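Local atomic coordinates of putative metalloprotease II (Bacteroides fragilis, PDB entry 4ON1), a protein that binds zinc and probably acts as an extracellular metalloendopeptidase, related to fragilysin and encoded in the pathogenicity island of Bacteroides fragilis. Residues 94-99 with 103-108; 257-262 with 295-300. All blocks are in the same frame, centred on the assembly; numbering follows the deposited sequence.

Interaction 1 (94-99 with 103-108)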
loop_
_atom_site.group_PDB
_atom_site.type_symbol
_atom_site.label_atom_id
_atom_site.label_comp_id
_atom_site.label_asym_id
_atom_site.label_seq_id
_atom_site.Cartn_x
_atom_site.Cartn_y
_atom_site.Cartn_z
ATOM N N THR A 94 -10.392 3.959 5.885
ATOM C CA THR A 94 -10.589 2.566 5.505
ATOM C C THR A 94 -10.372 1.658 6.694
ATOM O O THR A 94 -9.670 2.013 7.634
ATOM C CB THR A 94 -9.614 2.103 4.387
ATOM O OG1 THR A 94 -8.285 2.033 4.916
ATOM C CG2 THR A 94 -9.650 3.047 3.191
ATOM N N ILE A 95 -10.971 0.478 6.622
ATOM C CA ILE A 95 -10.695 -0.617 7.529
ATOM C C ILE A 95 -10.483 -1.849 6.681
ATOM O O ILE A 95 -11.239 -2.093 5.740
ATOM C CB ILE A 95 -11.849 -0.895 8.520
ATOM C CG1 ILE A 95 -12.120 0.304 9.421
ATOM C CG2 ILE A 95 -11.519 -2.102 9.391
ATOM C CD1 ILE A 95 -13.037 -0.038 10.584
ATOM N N ARG A 96 -9.440 -2.606 6.992
ATOM C CA ARG A 96 -9.206 -3.875 6.325
ATOM C C ARG A 96 -9.173 -4.970 7.371
ATOM O O ARG A 96 -8.426 -4.875 8.349
ATOM C CB ARG A 96 -7.899 -3.841 5.521
ATOM C CG ARG A 96 -7.577 -5.152 4.833
ATOM C CD ARG A 96 -6.377 -5.028 3.921
ATOM N NE ARG A 96 -6.677 -4.222 2.743
ATOM C CZ ARG A 96 -5.833 -4.022 1.739
ATOM N NH1 ARG A 96 -4.630 -4.580 1.763
ATOM N NH2 ARG A 96 -6.197 -3.271 0.709
ATOM N N LEU A 97 -9.992 -6.000 7.188
ATOM C CA LEU A 97 -9.970 -7.113 8.122
ATOM C C LEU A 97 -10.450 -8.415 7.493
ATOM O O LEU A 97 -10.890 -8.443 6.341
ATOM C CB LEU A 97 -10.804 -6.775 9.359
ATOM C CG LEU A 97 -12.153 -6.082 9.167
ATOM C CD1 LEU A 97 -13.175 -7.018 8.571
ATOM C CD2 LEU A 97 -12.655 -5.532 10.489
ATOM N N GLN A 98 -10.353 -9.495 8.260
ATOM C CA GLN A 98 -10.762 -10.803 7.778
ATOM C C GLN A 98 -12.212 -11.106 8.129
ATOM O O GLN A 98 -12.617 -10.998 9.286
ATOM C CB GLN A 98 -9.846 -11.885 8.349
ATOM C CG GLN A 98 -8.375 -11.664 8.030
ATOM C CD GLN A 98 -7.907 -12.507 6.858
ATOM O OE1 GLN A 98 -8.714 -12.974 6.051
ATOM N NE2 GLN A 98 -6.597 -12.705 6.758
ATOM N N ARG A 99 -12.983 -11.492 7.116
ATOM C CA ARG A 99 -14.349 -11.961 7.310
ATOM C C ARG A 99 -14.525 -13.282 6.579
ATOM O O ARG A 99 -14.397 -13.333 5.356
ATOM C CB ARG A 99 -15.372 -10.953 6.786
ATOM C CG ARG A 99 -15.281 -9.557 7.378
ATOM C CD ARG A 99 -15.920 -9.487 8.748
ATOM N NE ARG A 99 -17.362 -9.716 8.683
ATOM C CZ ARG A 99 -18.006 -10.595 9.440
ATOM N NH1 ARG A 99 -17.333 -11.313 10.326
ATOM N NH2 ARG A 99 -19.317 -10.750 9.317
ATOM N N LEU A 103 -10.143 -11.469 2.953
ATOM C CA LEU A 103 -9.679 -10.133 3.289
ATOM C C LEU A 103 -10.656 -9.086 2.732
ATOM O O LEU A 103 -10.899 -9.027 1.522
ATOM C CB LEU A 103 -8.270 -9.906 2.750
ATOM C CG LEU A 103 -7.609 -8.595 3.160
ATOM C CD1 LEU A 103 -7.307 -8.647 4.643
ATOM C CD2 LEU A 103 -6.332 -8.370 2.363
ATOM N N ILE A 104 -11.225 -8.278 3.620
ATOM C CA ILE A 104 -12.272 -7.323 3.242
ATOM C C ILE A 104 -11.840 -5.875 3.464
ATOM O O ILE A 104 -11.312 -5.540 4.523
ATOM C CB ILE A 104 -13.560 -7.574 4.043
ATOM C CG1 ILE A 104 -13.979 -9.045 3.923
ATOM C CG2 ILE A 104 -14.675 -6.648 3.576
ATOM C CD1 ILE A 104 -14.320 -9.475 2.506
ATOM N N ASP A 105 -12.043 -5.031 2.454
ATOM C CA ASP A 105 -11.790 -3.588 2.566
ATOM C C ASP A 105 -13.100 -2.816 2.733
ATOM O O ASP A 105 -14.018 -2.970 1.924
ATOM C CB ASP A 105 -11.054 -3.064 1.326
ATOM C CG ASP A 105 -9.631 -2.610 1.623
ATOM O OD1 ASP A 105 -9.298 -2.385 2.806
ATOM O OD2 ASP A 105 -8.847 -2.466 0.661
ATOM N N TYR A 106 -13.193 -1.999 3.780
ATOM C CA TYR A 106 -14.319 -1.071 3.921
ATOM C C TYR A 106 -13.807 0.333 3.650
ATOM O O TYR A 106 -12.862 0.776 4.297
ATOM C CB TYR A 106 -14.955 -1.147 5.315
ATOM C CG TYR A 106 -15.470 -2.512 5.703
ATOM C CD1 TYR A 106 -16.810 -2.835 5.557
ATOM C CD2 TYR A 106 -14.617 -3.476 6.222
ATOM C CE1 TYR A 106 -17.286 -4.080 5.913
ATOM C CE2 TYR A 106 -15.082 -4.727 6.579
ATOM C CZ TYR A 106 -16.418 -5.024 6.422
ATOM O OH TYR A 106 -16.887 -6.271 6.777
ATOM N N ILE A 107 -14.425 1.025 2.694
ATOM C CA ILE A 107 -13.905 2.300 2.213
ATOM C C ILE A 107 -14.960 3.400 2.358
ATOM O O ILE A 107 -16.096 3.248 1.895
ATOM C CB ILE A 107 -13.457 2.177 0.732
ATOM C CG1 ILE A 107 -12.394 1.076 0.588
ATOM C CG2 ILE A 107 -12.972 3.516 0.181
ATOM C CD1 ILE A 107 -12.363 0.428 -0.797
ATOM N N VAL A 108 -14.590 4.490 3.025
ATOM C CA VAL A 108 -15.468 5.644 3.185
ATOM C C VAL A 108 -14.745 6.934 2.812
ATOM O O VAL A 108 -13.675 7.222 3.332
ATOM C CB VAL A 108 -16.010 5.759 4.642
ATOM C CG1 VAL A 108 -17.021 4.683 4.920
ATOM C CG2 VAL A 108 -14.878 5.663 5.667
#

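Interaction 2 (257-262 with 295-300)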
loop_
_atom_site.group_PDB
_atom_site.type_symbol
_atom_site.label_atom_id
_atom_site.label_comp_id
_atom_site.label_asym_id
_atom_site.label_seq_id
_atom_site.Cartn_x
_atom_site.Cartn_y
_atom_site.Cartn_z
ATOM N N ASP A 257 2.526 0.213 -22.205
ATOM C CA ASP A 257 3.966 0.468 -22.263
ATOM C C ASP A 257 4.828 -0.614 -21.621
ATOM O O ASP A 257 4.419 -1.291 -20.682
ATOM C CB ASP A 257 4.295 1.804 -21.596
ATOM C CG ASP A 257 3.854 2.997 -22.420
ATOM O OD1 ASP A 257 3.156 2.798 -23.440
ATOM O OD2 ASP A 257 4.203 4.136 -22.037
ATOM N N TYR A 258 6.045 -0.733 -22.135
ATOM C CA TYR A 258 6.999 -1.721 -21.673
ATOM C C TYR A 258 7.675 -1.163 -20.440
ATOM O O TYR A 258 8.045 0.015 -20.415
ATOM C CB TYR A 258 8.021 -2.025 -22.755
ATOM C CG TYR A 258 9.111 -2.980 -22.339
ATOM C CD1 TYR A 258 8.813 -4.179 -21.701
ATOM C CD2 TYR A 258 10.439 -2.689 -22.602
ATOM C CE1 TYR A 258 9.811 -5.059 -21.333
ATOM C CE2 TYR A 258 11.444 -3.563 -22.244
ATOM C CZ TYR A 258 11.125 -4.742 -21.606
ATOM O OH TYR A 258 12.127 -5.609 -21.246
ATOM N N GLU A 259 7.808 -1.999 -19.415
ATOM C CA GLU A 259 8.218 -1.545 -18.093
ATOM C C GLU A 259 9.597 -0.883 -18.081
ATOM O O GLU A 259 9.797 0.096 -17.361
ATOM C CB GLU A 259 8.158 -2.704 -17.088
ATOM C CG GLU A 259 9.010 -3.919 -17.437
ATOM C CD GLU A 259 8.210 -4.994 -18.168
ATOM O OE1 GLU A 259 7.126 -4.683 -18.708
ATOM O OE2 GLU A 259 8.661 -6.156 -18.197
ATOM N N VAL A 260 10.545 -1.421 -18.846
ATOM C CA VAL A 260 11.899 -0.864 -18.863
ATOM C C VAL A 260 11.895 0.562 -19.420
ATOM O O VAL A 260 12.504 1.462 -18.847
ATOM C CB VAL A 260 12.857 -1.739 -19.683
ATOM C CG1 VAL A 260 14.245 -1.101 -19.774
ATOM C CG2 VAL A 260 12.956 -3.135 -19.075
ATOM N N SER A 261 11.190 0.754 -20.532
ATOM C CA SER A 261 11.021 2.073 -21.126
ATOM C C SER A 261 10.265 3.009 -20.189
ATOM O O SER A 261 10.619 4.184 -20.049
ATOM C CB SER A 261 10.277 1.965 -22.456
ATOM O OG SER A 261 10.764 0.873 -23.206
ATOM N N ALA A 262 9.216 2.488 -19.557
ATOM C CA ALA A 262 8.401 3.287 -18.641
ATOM C C ALA A 262 9.210 3.775 -17.439
ATOM O O ALA A 262 9.076 4.919 -17.007
ATOM C CB ALA A 262 7.190 2.496 -18.179
ATOM N N GLY A 295 -0.852 -5.871 -19.430
ATOM C CA GLY A 295 -1.379 -6.589 -18.280
ATOM C C GLY A 295 -0.445 -7.577 -17.612
ATOM O O GLY A 295 -0.767 -8.130 -16.558
ATOM N N LYS A 296 0.725 -7.795 -18.200
ATOM C CA LYS A 296 1.631 -8.820 -17.685
ATOM C C LYS A 296 2.562 -8.304 -16.573
ATOM O O LYS A 296 3.089 -9.086 -15.774
ATOM C CB LYS A 296 2.453 -9.394 -18.841
ATOM C CG LYS A 296 1.608 -10.110 -19.900
ATOM C CD LYS A 296 2.460 -10.583 -21.073
ATOM C CE LYS A 296 1.720 -11.612 -21.920
ATOM N NZ LYS A 296 2.619 -12.305 -22.889
ATOM N N THR A 297 2.751 -6.991 -16.496
ATOM C CA THR A 297 3.654 -6.432 -15.486
ATOM C C THR A 297 2.938 -5.552 -14.465
ATOM O O THR A 297 2.254 -4.598 -14.833
ATOM C CB THR A 297 4.785 -5.614 -16.150
ATOM O OG1 THR A 297 5.596 -6.487 -16.946
ATOM C CG2 THR A 297 5.669 -4.954 -15.093
ATOM N N PHE A 298 3.116 -5.860 -13.183
ATOM C CA PHE A 298 2.417 -5.129 -12.127
ATOM C C PHE A 298 3.308 -4.081 -11.478
ATOM O O PHE A 298 2.824 -3.114 -10.888
ATOM C CB PHE A 298 1.911 -6.092 -11.051
ATOM C CG PHE A 298 1.224 -7.306 -11.602
ATOM C CD1 PHE A 298 0.356 -7.199 -12.677
ATOM C CD2 PHE A 298 1.448 -8.553 -11.044
ATOM C CE1 PHE A 298 -0.277 -8.322 -13.192
ATOM C CE2 PHE A 298 0.820 -9.679 -11.549
ATOM C CZ PHE A 298 -0.044 -9.559 -12.627
ATOM N N GLY A 299 4.613 -4.289 -11.581
ATOM C CA GLY A 299 5.584 -3.397 -10.979
ATOM C C GLY A 299 6.952 -3.716 -11.538
ATOM O O GLY A 299 7.155 -4.783 -12.115
ATOM N N TYR A 300 7.890 -2.789 -11.387
ATOM C CA TYR A 300 9.237 -2.987 -11.903
ATOM C C TYR A 300 10.211 -2.095 -11.159
ATOM O O TYR A 300 9.991 -0.890 -11.050
ATOM C CB TYR A 300 9.289 -2.705 -13.408
ATOM C CG TYR A 300 10.630 -3.013 -14.051
ATOM C CD1 TYR A 300 10.993 -4.312 -14.373
ATOM C CD2 TYR A 300 11.522 -1.992 -14.344
ATOM C CE1 TYR A 300 12.216 -4.584 -14.962
ATOM C CE2 TYR A 300 12.739 -2.247 -14.926
ATOM C CZ TYR A 300 13.082 -3.543 -15.236
ATOM O OH TYR A 300 14.299 -3.781 -15.828
#

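Interaction 1 (94-99 with 103-108)
Arg96 takes hold of Asp105 side-on, across a non-hydrogen-bonded pair of the antiparallel hairpin formed by strands 92-99 and 102-109. NE reaches OD1 and NH2 reaches OD2 of Asp105, the second at 2.8 Å, and both N-H groups point almost straight at their acceptors. Both oxygens lie close to the guanidinium plane, yet the carboxylate is turned 52° against it: OD2 is met on its syn side, somewhat out of plane, whereas OD1 is approached from above. The bend that brings NE and NH2 round to Asp105 comes at chi3 of Arg96 (-70°), after a stem extended through chi1 and chi2. That stem crosses Leu103 at a slant, with CG of Arg96 3.5 Å from CD1 of Leu103.

Ile95, Leu97, Ile104 and Tyr106 occupy the other face. Here the Tyr106 ring is approached at its edge by CD1 of Leu97, 3.6 Å from CE2 of Tyr106. Arg99 runs at about a right angle to the tyrosine; CG of Arg99 is 3.7 Å from OH of Tyr106, and CB of Arg99 is 3.7 Å from CG1 of Ile104. The polar ends of Arg99 and Tyr106 converge on Glu49, by a salt bridge and a hydrogen bond respectively; Glu52 is a second partner of Arg99.

Two hydrogen-bonded pairs fix the register: Ile95 N and O bond Tyr106 O and N, and Leu97 does the same with Ile104, where Ile104 N lies 2.7 Å from Leu97 O. The hairpin of the fragilysin-type N-terminal domain thus holds the Arg96-Asp105 ion pair on one face, while Arg99 lies alongside Ile104 and Tyr106 of the other. The two-bond grip would restrict rotation of both the guanidinium and the buried carboxylate; Glu49 and Glu52 probably offset the charge of Arg99 beside an apolar patch.

Interaction 2 (257-262 with 295-300)
Glu259, in the first turn of helix 259-271, reaches both Thr297 and Tyr300, and its side chain can be traced atom by atom. CB of Glu259 points toward segment 295-300 and meets two carbons, CB of Tyr300 at 3.8 Å and CG2 of Thr297 at 3.9 Å. The next atom, CG, lies over one face of the Tyr300 ring. CG of Glu259 is 4.0 Å from the centroid of the Tyr300 ring and 26° off the ring normal, which makes a CH-pi contact displaced toward CD1. With chi1 at 58°, CG stands between the backbone N and the carbonyl carbon, and a bend at chi2 then leads CD off toward Thr297. At the tip, OE1 of Glu259 accepts a weak hydrogen bond from OG1 of Thr297, 2.9 Å away. The carboxylate plane is inclined 54° to the tyrosine ring, so the acid group does not stack on it.

Val260 adds a smaller apolar contact at the far end of the ring: CG2 of Val260 lies 3.6 Å from OH of Tyr300 and 3.9 Å from CZ of Tyr300. The tyrosine is therefore touched along its length.

Tyr258 is the N-cap of the helix. Thr297 belongs, with Lys296, to a classic beta bulge opposite Trp292. Strand 299-301 pairs antiparallel with strand 319-323, whose Ile321 touches both Glu259 and Tyr300, consistent with the antiparallel edge strand of metzincin-type catalytic domains. The contact thus packs the start of helix 259-271 against this strand and the bulged segment leading into it, bordering the zinc site.

Overall arrangement
Interactions 1 and 2 lie on opposite sides of the chain's centre, with their own centres 29 Å apart and their nearest atoms about 14 Å apart; they do not touch. They follow one another along the chain and belong to different parts of the protein, 94-99/103-108 to the fragilysin-type N-terminal domain and 257-262/295-300 to the metallopeptidase part. Interaction 2 is near the metal: the side chain of Tyr300 is about 8 Å from the zinc ion and about 5 Å from that of Asp176, which binds zinc together with His334, His338 and His344. Interaction 1 lies away from this site, within the framework of the N-terminal domain.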